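Local atomic coordinates of heme oxygenase (Chlamydomonas reinhardtii, PDB entry 4RAJ), a protein that probably catalyses the oxygen-dependent opening of heme to biliverdin and is captured here without heme. Residues A[33-38]-A[220-225]. Residues are numbered along the deposited sequence; the frame is centred on the assembly and turned at random.
Sequences NVSNSL and HNNAII
Within the all-helical heme oxygenase fold, helix 29-47 packs beside helix 204-227 at a pocket that holds PG6, a polyether probably from the crystallisation liquor, and Ser35 meets Asn222 between them. The short segments run nearly parallel, at 22°, with axes 10.4 Å apart, a spacing bridged by side chains. Ser35 OG donates to Asn222 OD1 at 2.6 Å; the donor lies in the carbonyl plane on a lone pair, with a C=O...donor angle of 109°. Ile31 O, one turn earlier in the same helix, is a second acceptor for this hydroxyl, so its single proton must be shared or alternate. Asn222 CG stands anti to its carbonyl carbon (chi1 -72°), which carries the amide across to the serine. Asn222 ND2 comes within 3.9 Å of Val34 CG1, the two side chains crossing at about a right angle. Alongside the polar pair, the CD2 methyl of Leu38 rests 3.7 Å from Asn222 CB and equally near its CG, covering the stem of the amide. Leu38 CG then meets Ile225 CG2 at 4.1 Å, extending the apolar packing by one turn. An alanine in place of Asn222 would remove the OD1 acceptor, and would probably leave Ser35 OG with the Ile31 carbonyl alone of these two acceptors and Leu38 CD2 less covered. The arrangement is near-parallel helix packing with a buried serine-asparagine bond, flanked by aliphatic side chains, at a pocket occupied here by PG6 in the heme oxygenase fold.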
loop_
_atom_site.group_PDB
_atom_site.type_symbol
_atom_site.label_atom_id
_atom_site.label_comp_id
_atom_site.label_asym_id
_atom_site.label_seq_id
_atom_site.Cartn_x
_atom_site.Cartn_y
_atom_site.Cartn_z
ATOM N N ASN A 33 -4.986 11.376 9.951
ATOM C CA ASN A 33 -5.530 12.680 9.575
ATOM C C ASN A 33 -4.503 13.547 8.850
ATOM O O ASN A 33 -4.829 14.227 7.880
ATOM C CB ASN A 33 -6.062 13.416 10.801
ATOM C CG ASN A 33 -7.208 12.680 11.460
ATOM O OD1 ASN A 33 -7.793 11.774 10.868
ATOM N ND2 ASN A 33 -7.534 13.061 12.695
ATOM N N VAL A 34 -3.260 13.519 9.315
ATOM C CA VAL A 34 -2.186 14.215 8.613
ATOM C C VAL A 34 -2.034 13.684 7.175
ATOM O O VAL A 34 -1.914 14.453 6.211
ATOM C CB VAL A 34 -0.849 14.066 9.351
ATOM C CG1 VAL A 34 0.295 14.537 8.469
ATOM C CG2 VAL A 34 -0.873 14.845 10.674
ATOM N N SER A 35 -2.046 12.368 7.031
ATOM C CA SER A 35 -1.887 11.752 5.712
ATOM C C SER A 35 -3.009 12.131 4.744
ATOM O O SER A 35 -2.779 12.485 3.590
ATOM C CB SER A 35 -1.843 10.242 5.864
ATOM O OG SER A 35 -0.619 9.829 6.405
ATOM N N ASN A 36 -4.224 11.991 5.243
ATOM C CA ASN A 36 -5.459 12.455 4.622
ATOM C C ASN A 36 -5.371 13.872 4.017
ATOM O O ASN A 36 -5.710 14.106 2.853
ATOM C CB ASN A 36 -6.496 12.345 5.734
ATOM C CG ASN A 36 -7.174 10.993 5.777
ATOM O OD1 ASN A 36 -6.631 10.038 6.362
ATOM N ND2 ASN A 36 -8.473 10.996 5.453
ATOM N N SER A 37 -4.880 14.824 4.799
ATOM C CA SER A 37 -4.711 16.196 4.294
ATOM C C SER A 37 -3.658 16.236 3.188
ATOM O O SER A 37 -3.862 16.862 2.148
ATOM C CB SER A 37 -4.316 17.175 5.427
ATOM O OG SER A 37 -5.396 17.393 6.322
ATOM N N LEU A 38 -2.551 15.536 3.412
ATOM C CA LEU A 38 -1.451 15.456 2.451
ATOM C C LEU A 38 -1.943 14.934 1.111
ATOM O O LEU A 38 -1.683 15.527 0.061
ATOM C CB LEU A 38 -0.358 14.527 2.973
ATOM C CG LEU A 38 1.113 14.880 2.851
ATOM C CD1 LEU A 38 1.375 16.209 3.542
ATOM C CD2 LEU A 38 1.943 13.770 3.487
ATOM N N HIS A 220 6.467 6.577 6.412
ATOM C CA HIS A 220 7.140 6.360 5.138
ATOM C C HIS A 220 6.302 6.912 3.987
ATOM O O HIS A 220 6.825 7.562 3.080
ATOM C CB HIS A 220 7.423 4.874 4.931
ATOM C CG HIS A 220 8.599 4.368 5.711
ATOM N ND1 HIS A 220 9.897 4.715 5.403
ATOM C CD2 HIS A 220 8.673 3.533 6.777
ATOM C CE1 HIS A 220 10.721 4.125 6.254
ATOM N NE2 HIS A 220 10.003 3.397 7.095
ATOM N N ASN A 221 5.001 6.608 4.005
ATOM C CA ASN A 221 4.110 7.060 2.950
ATOM C C ASN A 221 4.111 8.569 2.868
ATOM O O ASN A 221 4.166 9.141 1.786
ATOM C CB ASN A 221 2.679 6.551 3.176
ATOM C CG ASN A 221 2.496 5.120 2.726
ATOM O OD1 ASN A 221 3.466 4.427 2.439
ATOM N ND2 ASN A 221 1.248 4.669 2.664
ATOM N N ASN A 222 4.067 9.224 4.019
ATOM C CA ASN A 222 4.022 10.691 4.011
ATOM C C ASN A 222 5.308 11.278 3.433
ATOM O O ASN A 222 5.275 12.241 2.671
ATOM C CB ASN A 222 3.758 11.217 5.421
ATOM C CG ASN A 222 2.331 10.972 5.863
ATOM O OD1 ASN A 222 1.511 10.453 5.094
ATOM N ND2 ASN A 222 2.023 11.327 7.104
ATOM N N ALA A 223 6.432 10.656 3.773
ATOM C CA ALA A 223 7.736 11.075 3.278
ATOM C C ALA A 223 7.817 10.934 1.767
ATOM O O ALA A 223 8.342 11.805 1.075
ATOM C CB ALA A 223 8.835 10.257 3.947
ATOM N N ILE A 224 7.296 9.824 1.261
ATOM C CA ILE A 224 7.305 9.537 -0.175
ATOM C C ILE A 224 6.411 10.527 -0.932
ATOM O O ILE A 224 6.788 11.062 -1.983
ATOM C CB ILE A 224 6.873 8.090 -0.420
ATOM C CG1 ILE A 224 7.937 7.143 0.160
ATOM C CG2 ILE A 224 6.660 7.808 -1.898
ATOM C CD1 ILE A 224 7.510 5.678 0.229
ATOM N N ILE A 225 5.237 10.787 -0.375
ATOM C CA ILE A 225 4.323 11.772 -0.944
ATOM C C ILE A 225 4.940 13.175 -0.994
ATOM O O ILE A 225 4.852 13.878 -2.005
ATOM C CB ILE A 225 3.016 11.811 -0.144
ATOM C CG1 ILE A 225 2.248 10.505 -0.352
ATOM C CG2 ILE A 225 2.146 12.971 -0.588
ATOM C CD1 ILE A 225 1.171 10.272 0.668
#